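Local coordinates for MutT/nudix family protein (Enterococcus faecalis, PDB 2FML) that is of unknown function but combines a Nudix hydrolase-type domain with a winged-helix domain like that of NrtR regulators, so may regulate transcription, at residues 194-208 with 218-230. Residues are numbered along the deposited sequence; the frame is centred on the assembly and turned at random.
Sequences FNRVVDKMEHEPQVL and TEARKVFAKFLGV
F227 and F224, one helical turn apart on helix 217-228 of the NrtR-like winged-helix region, pack against V197, M201 and V207, which come from the C-terminal end of helix 186-200 and the turn after it in this Nudix-family chain. Helix segments 194-200 and 218-228 run at 128° between their N-to-C directions, and no hydrogen bond links them: the contact is apolar. V197 CG1 sits over the centre of the F227 ring, 3.6 Å from its centroid and 7° off the normal, a clear CH-pi contact. With CG1 anti to the backbone N, V197 presents this branch to the ring, while V207 CG2 approaches obliquely, 3.4 Å from F227 CE2. The F194 ring meets F227 obliquely as well, its CE1 lying 3.5 Å from F227 CD1. M201, a selenomethionine, has its CG wedged between backbone N and carbonyl carbon and an extended chain beyond, which lays SE over the face of F224, 4.0 Å from the ring centroid and 6° off the ring normal, in a Met-aromatic contact. SE also lies obliquely beside F227. F240 of helix 237-244 packs edge-to-face with F224, and V197 also touches L129 and F131 of strand 123-131, consistent with a junction between the Nudix and winged-helix parts. L208 CD2 lies in the plane of the F224 ring, 3.9 Å from F224 CE1, and also reaches A220 CB at 4.0 Å.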
loop_
_atom_site.group_PDB
_atom_site.type_symbol
_atom_site.label_atom_id
_atom_site.label_comp_id
_atom_site.label_asym_id
_atom_site.label_seq_id
_atom_site.Cartn_x
_atom_site.Cartn_y
_atom_site.Cartn_z
ATOM N N PHE A 194 -11.632 -0.717 -7.168
ATOM C CA PHE A 194 -12.611 0.133 -7.829
ATOM C C PHE A 194 -12.662 1.523 -7.173
ATOM O O PHE A 194 -12.666 2.555 -7.870
ATOM C CB PHE A 194 -14.004 -0.546 -7.853
ATOM C CG PHE A 194 -14.986 0.149 -8.730
ATOM C CD1 PHE A 194 -15.100 -0.194 -10.053
ATOM C CD2 PHE A 194 -15.764 1.209 -8.235
ATOM C CE1 PHE A 194 -16.011 0.504 -10.885
ATOM C CE2 PHE A 194 -16.653 1.935 -9.064
ATOM C CZ PHE A 194 -16.776 1.556 -10.392
ATOM N N ASN A 195 -12.727 1.532 -5.838
ATOM C CA ASN A 195 -12.775 2.768 -5.040
ATOM C C ASN A 195 -11.446 3.568 -5.157
ATOM O O ASN A 195 -11.455 4.797 -5.104
ATOM C CB ASN A 195 -13.100 2.406 -3.573
ATOM C CG ASN A 195 -14.559 2.066 -3.392
ATOM O OD1 ASN A 195 -15.380 2.505 -4.197
ATOM N ND2 ASN A 195 -14.906 1.296 -2.362
ATOM N N ARG A 196 -10.321 2.864 -5.329
ATOM C CA ARG A 196 -9.024 3.524 -5.464
ATOM C C ARG A 196 -8.979 4.361 -6.735
ATOM O O ARG A 196 -8.454 5.474 -6.721
ATOM C CB ARG A 196 -7.847 2.513 -5.434
ATOM C CG ARG A 196 -6.441 3.139 -5.742
ATOM C CD ARG A 196 -5.913 3.922 -4.533
ATOM N NE ARG A 196 -6.318 3.250 -3.270
ATOM C CZ ARG A 196 -5.583 2.419 -2.557
ATOM N NH1 ARG A 196 -4.336 2.124 -2.941
ATOM N NH2 ARG A 196 -6.094 1.896 -1.438
ATOM N N VAL A 197 -9.515 3.818 -7.821
ATOM C CA VAL A 197 -9.642 4.546 -9.099
ATOM C C VAL A 197 -10.572 5.813 -9.000
ATOM O O VAL A 197 -10.154 6.933 -9.353
ATOM C CB VAL A 197 -10.115 3.597 -10.254
ATOM C CG1 VAL A 197 -10.332 4.392 -11.565
ATOM C CG2 VAL A 197 -9.152 2.396 -10.440
ATOM N N VAL A 198 -11.814 5.626 -8.524
ATOM C CA VAL A 198 -12.706 6.737 -8.124
ATOM C C VAL A 198 -12.020 7.820 -7.269
ATOM O O VAL A 198 -12.190 9.008 -7.555
ATOM C CB VAL A 198 -13.949 6.238 -7.344
ATOM C CG1 VAL A 198 -14.783 7.431 -6.934
ATOM C CG2 VAL A 198 -14.770 5.235 -8.183
ATOM N N ASP A 199 -11.248 7.403 -6.242
ATOM C CA ASP A 199 -10.472 8.333 -5.373
ATOM C C ASP A 199 -9.309 9.069 -6.019
ATOM O O ASP A 199 -8.893 10.127 -5.517
ATOM C CB ASP A 199 -9.901 7.636 -4.123
ATOM C CG ASP A 199 -10.984 7.152 -3.169
ATOM O OD1 ASP A 199 -12.154 7.571 -3.354
ATOM O OD2 ASP A 199 -10.675 6.338 -2.254
ATOM N N LYS A 200 -8.771 8.522 -7.101
ATOM C CA LYS A 200 -7.497 8.996 -7.630
ATOM C C LYS A 200 -7.675 9.717 -8.950
ATOM O O LYS A 200 -6.946 10.682 -9.221
ATOM C CB LYS A 200 -6.491 7.828 -7.755
ATOM C CG LYS A 200 -5.143 8.118 -7.177
ATOM C CD LYS A 200 -4.646 6.945 -6.354
ATOM C CE LYS A 200 -3.779 7.453 -5.196
ATOM N NZ LYS A 200 -3.687 6.486 -4.042
HETATM N N MSE A 201 -8.668 9.278 -9.745
HETATM C CA MSE A 201 -8.764 9.685 -11.153
HETATM C C MSE A 201 -8.914 11.189 -11.416
HETATM O O MSE A 201 -8.478 11.664 -12.457
HETATM C CB MSE A 201 -9.836 8.887 -11.896
HETATM C CG MSE A 201 -11.234 9.117 -11.402
HETATM SE SE MSE A 201 -12.493 7.881 -12.256
HETATM C CE MSE A 201 -14.187 9.014 -12.008
ATOM N N GLU A 202 -9.485 11.919 -10.457
ATOM C CA GLU A 202 -9.751 13.362 -10.605
ATOM C C GLU A 202 -8.470 14.206 -10.593
ATOM O O GLU A 202 -8.420 15.263 -11.233
ATOM C CB GLU A 202 -10.731 13.880 -9.535
ATOM C CG GLU A 202 -11.546 15.115 -9.991
ATOM C CD GLU A 202 -12.140 15.995 -8.858
ATOM O OE1 GLU A 202 -12.165 17.252 -9.017
ATOM O OE2 GLU A 202 -12.588 15.450 -7.821
ATOM N N HIS A 203 -7.440 13.725 -9.892
ATOM C CA HIS A 203 -6.182 14.454 -9.675
ATOM C C HIS A 203 -4.952 13.619 -10.080
ATOM O O HIS A 203 -3.790 14.119 -10.078
ATOM C CB HIS A 203 -6.054 14.849 -8.196
ATOM C CG HIS A 203 -7.303 15.448 -7.619
ATOM N ND1 HIS A 203 -8.118 14.765 -6.731
ATOM C CD2 HIS A 203 -7.878 16.667 -7.806
ATOM C CE1 HIS A 203 -9.141 15.539 -6.399
ATOM N NE2 HIS A 203 -9.017 16.697 -7.036
ATOM N N GLU A 204 -5.204 12.352 -10.405
ATOM C CA GLU A 204 -4.188 11.505 -11.006
ATOM C C GLU A 204 -4.885 10.491 -11.922
ATOM O O GLU A 204 -5.273 9.408 -11.485
ATOM C CB GLU A 204 -3.330 10.843 -9.927
ATOM C CG GLU A 204 -2.290 9.891 -10.437
ATOM C CD GLU A 204 -1.751 9.011 -9.299
ATOM O OE1 GLU A 204 -1.157 9.551 -8.345
ATOM O OE2 GLU A 204 -1.965 7.777 -9.345
ATOM N N PRO A 205 -5.118 10.893 -13.193
ATOM C CA PRO A 205 -5.956 10.081 -14.097
ATOM C C PRO A 205 -5.226 8.924 -14.805
ATOM O O PRO A 205 -5.439 8.709 -16.010
ATOM C CB PRO A 205 -6.497 11.128 -15.107
ATOM C CG PRO A 205 -5.848 12.447 -14.757
ATOM C CD PRO A 205 -4.707 12.160 -13.846
ATOM N N GLN A 206 -4.416 8.166 -14.059
ATOM C CA GLN A 206 -3.729 7.015 -14.644
ATOM C C GLN A 206 -4.712 6.084 -15.355
ATOM O O GLN A 206 -4.400 5.550 -16.415
ATOM C CB GLN A 206 -2.933 6.230 -13.604
ATOM C CG GLN A 206 -1.397 6.437 -13.541
ATOM C CD GLN A 206 -0.724 5.351 -12.599
ATOM O OE1 GLN A 206 0.462 5.447 -12.209
ATOM N NE2 GLN A 206 -1.502 4.334 -12.250
ATOM N N VAL A 207 -5.898 5.915 -14.780
ATOM C CA VAL A 207 -6.940 5.023 -15.344
ATOM C C VAL A 207 -7.230 5.204 -16.842
ATOM O O VAL A 207 -7.583 4.226 -17.531
ATOM C CB VAL A 207 -8.287 5.079 -14.555
ATOM C CG1 VAL A 207 -9.011 6.444 -14.788
ATOM C CG2 VAL A 207 -9.199 3.871 -14.942
ATOM N N LEU A 208 -7.045 6.434 -17.345
ATOM C CA LEU A 208 -7.200 6.726 -18.797
ATOM C C LEU A 208 -6.213 5.932 -19.674
ATOM O O LEU A 208 -6.268 6.019 -20.896
ATOM C CB LEU A 208 -7.075 8.239 -19.072
ATOM C CG LEU A 208 -8.054 9.123 -18.310
ATOM C CD1 LEU A 208 -7.838 10.543 -18.682
ATOM C CD2 LEU A 208 -9.499 8.710 -18.611
ATOM N N THR A 218 -14.413 13.332 -24.851
ATOM C CA THR A 218 -15.577 12.413 -24.785
ATOM C C THR A 218 -15.231 10.977 -24.315
ATOM O O THR A 218 -15.938 10.403 -23.472
ATOM C CB THR A 218 -16.401 12.389 -26.110
ATOM O OG1 THR A 218 -16.835 13.719 -26.412
ATOM C CG2 THR A 218 -17.653 11.488 -25.962
ATOM N N GLU A 219 -14.167 10.391 -24.851
ATOM C CA GLU A 219 -13.736 9.067 -24.352
ATOM C C GLU A 219 -13.366 9.126 -22.857
ATOM O O GLU A 219 -13.769 8.269 -22.072
ATOM C CB GLU A 219 -12.578 8.485 -25.187
ATOM C CG GLU A 219 -12.923 8.164 -26.674
ATOM C CD GLU A 219 -11.676 7.955 -27.578
ATOM O OE1 GLU A 219 -10.555 8.343 -27.171
ATOM O OE2 GLU A 219 -11.812 7.377 -28.683
ATOM N N ALA A 220 -12.600 10.141 -22.466
ATOM C CA ALA A 220 -12.187 10.291 -21.079
ATOM C C ALA A 220 -13.398 10.482 -20.190
ATOM O O ALA A 220 -13.474 9.886 -19.134
ATOM C CB ALA A 220 -11.208 11.470 -20.920
ATOM N N ARG A 221 -14.332 11.348 -20.597
ATOM C CA ARG A 221 -15.612 11.452 -19.884
ATOM C C ARG A 221 -16.350 10.095 -19.727
ATOM O O ARG A 221 -16.881 9.819 -18.649
ATOM C CB ARG A 221 -16.511 12.506 -20.515
ATOM C CG ARG A 221 -16.043 13.934 -20.240
ATOM C CD ARG A 221 -16.566 14.950 -21.303
ATOM N NE ARG A 221 -18.015 15.005 -21.253
ATOM C CZ ARG A 221 -18.823 14.786 -22.283
ATOM N NH1 ARG A 221 -18.334 14.544 -23.491
ATOM N NH2 ARG A 221 -20.137 14.829 -22.097
ATOM N N LYS A 222 -16.374 9.272 -20.785
ATOM C CA LYS A 222 -17.079 7.950 -20.804
ATOM C C LYS A 222 -16.458 6.930 -19.854
ATOM O O LYS A 222 -17.156 6.124 -19.256
ATOM C CB LYS A 222 -17.135 7.383 -22.233
ATOM C CG LYS A 222 -18.053 8.198 -23.236
ATOM C CD LYS A 222 -18.543 7.315 -24.401
ATOM C CE LYS A 222 -19.350 8.059 -25.458
ATOM N NZ LYS A 222 -19.888 7.068 -26.477
ATOM N N VAL A 223 -15.130 6.976 -19.718
ATOM C CA VAL A 223 -14.419 6.178 -18.751
ATOM C C VAL A 223 -14.739 6.675 -17.332
ATOM O O VAL A 223 -15.188 5.901 -16.493
ATOM C CB VAL A 223 -12.918 6.176 -19.020
ATOM C CG1 VAL A 223 -12.192 5.554 -17.836
ATOM C CG2 VAL A 223 -12.626 5.432 -20.305
ATOM N N PHE A 224 -14.534 7.959 -17.075
ATOM C CA PHE A 224 -14.932 8.552 -15.819
ATOM C C PHE A 224 -16.390 8.255 -15.405
ATOM O O PHE A 224 -16.652 7.995 -14.243
ATOM C CB PHE A 224 -14.726 10.057 -15.869
ATOM C CG PHE A 224 -13.405 10.504 -15.332
ATOM C CD1 PHE A 224 -12.204 10.055 -15.915
ATOM C CD2 PHE A 224 -13.351 11.386 -14.235
ATOM C CE1 PHE A 224 -10.969 10.469 -15.414
ATOM C CE2 PHE A 224 -12.125 11.818 -13.734
ATOM C CZ PHE A 224 -10.926 11.356 -14.332
ATOM N N ALA A 225 -17.332 8.288 -16.346
ATOM C CA ALA A 225 -18.730 8.026 -16.001
ATOM C C ALA A 225 -18.965 6.535 -15.639
ATOM O O ALA A 225 -19.799 6.243 -14.775
ATOM C CB ALA A 225 -19.681 8.513 -17.102
ATOM N N LYS A 226 -18.256 5.612 -16.304
ATOM C CA LYS A 226 -18.335 4.169 -15.947
ATOM C C LYS A 226 -17.894 3.919 -14.478
ATOM O O LYS A 226 -18.478 3.086 -13.779
ATOM C CB LYS A 226 -17.534 3.218 -16.899
ATOM C CG LYS A 226 -18.048 3.032 -18.364
ATOM C CD LYS A 226 -19.519 3.355 -18.574
ATOM C CE LYS A 226 -20.458 2.161 -18.586
ATOM N NZ LYS A 226 -21.814 2.501 -19.250
ATOM N N PHE A 227 -16.862 4.639 -14.028
ATOM C CA PHE A 227 -16.464 4.592 -12.607
ATOM C C PHE A 227 -17.407 5.357 -11.661
ATOM O O PHE A 227 -17.605 4.937 -10.511
ATOM C CB PHE A 227 -15.010 5.016 -12.430
ATOM C CG PHE A 227 -14.039 3.976 -12.891
ATOM C CD1 PHE A 227 -13.763 2.844 -12.092
ATOM C CD2 PHE A 227 -13.420 4.100 -14.117
ATOM C CE1 PHE A 227 -12.870 1.855 -12.497
ATOM C CE2 PHE A 227 -12.509 3.155 -14.528
ATOM C CZ PHE A 227 -12.238 2.003 -13.740
ATOM N N LEU A 228 -17.989 6.447 -12.159
ATOM C CA LEU A 228 -18.913 7.286 -11.382
ATOM C C LEU A 228 -20.282 6.661 -11.323
ATOM O O LEU A 228 -20.988 6.822 -10.349
ATOM C CB LEU A 228 -18.954 8.727 -11.941
ATOM C CG LEU A 228 -17.654 9.501 -11.622
ATOM C CD1 LEU A 228 -17.470 10.783 -12.420
ATOM C CD2 LEU A 228 -17.489 9.772 -10.128
ATOM N N GLY A 229 -20.635 5.912 -12.367
ATOM C CA GLY A 229 -21.925 5.230 -12.455
ATOM C C GLY A 229 -22.993 6.184 -12.939
ATOM O O GLY A 229 -24.156 6.029 -12.622
ATOM N N VAL A 230 -22.571 7.182 -13.708
ATOM C CA VAL A 230 -23.451 8.174 -14.291
ATOM C C VAL A 230 -23.384 8.112 -15.854
ATOM O O VAL A 230 -22.506 7.489 -16.442
ATOM C CB VAL A 230 -23.081 9.616 -13.798
ATOM C CG1 VAL A 230 -23.109 9.724 -12.276
ATOM C CG2 VAL A 230 -21.723 10.035 -14.338
#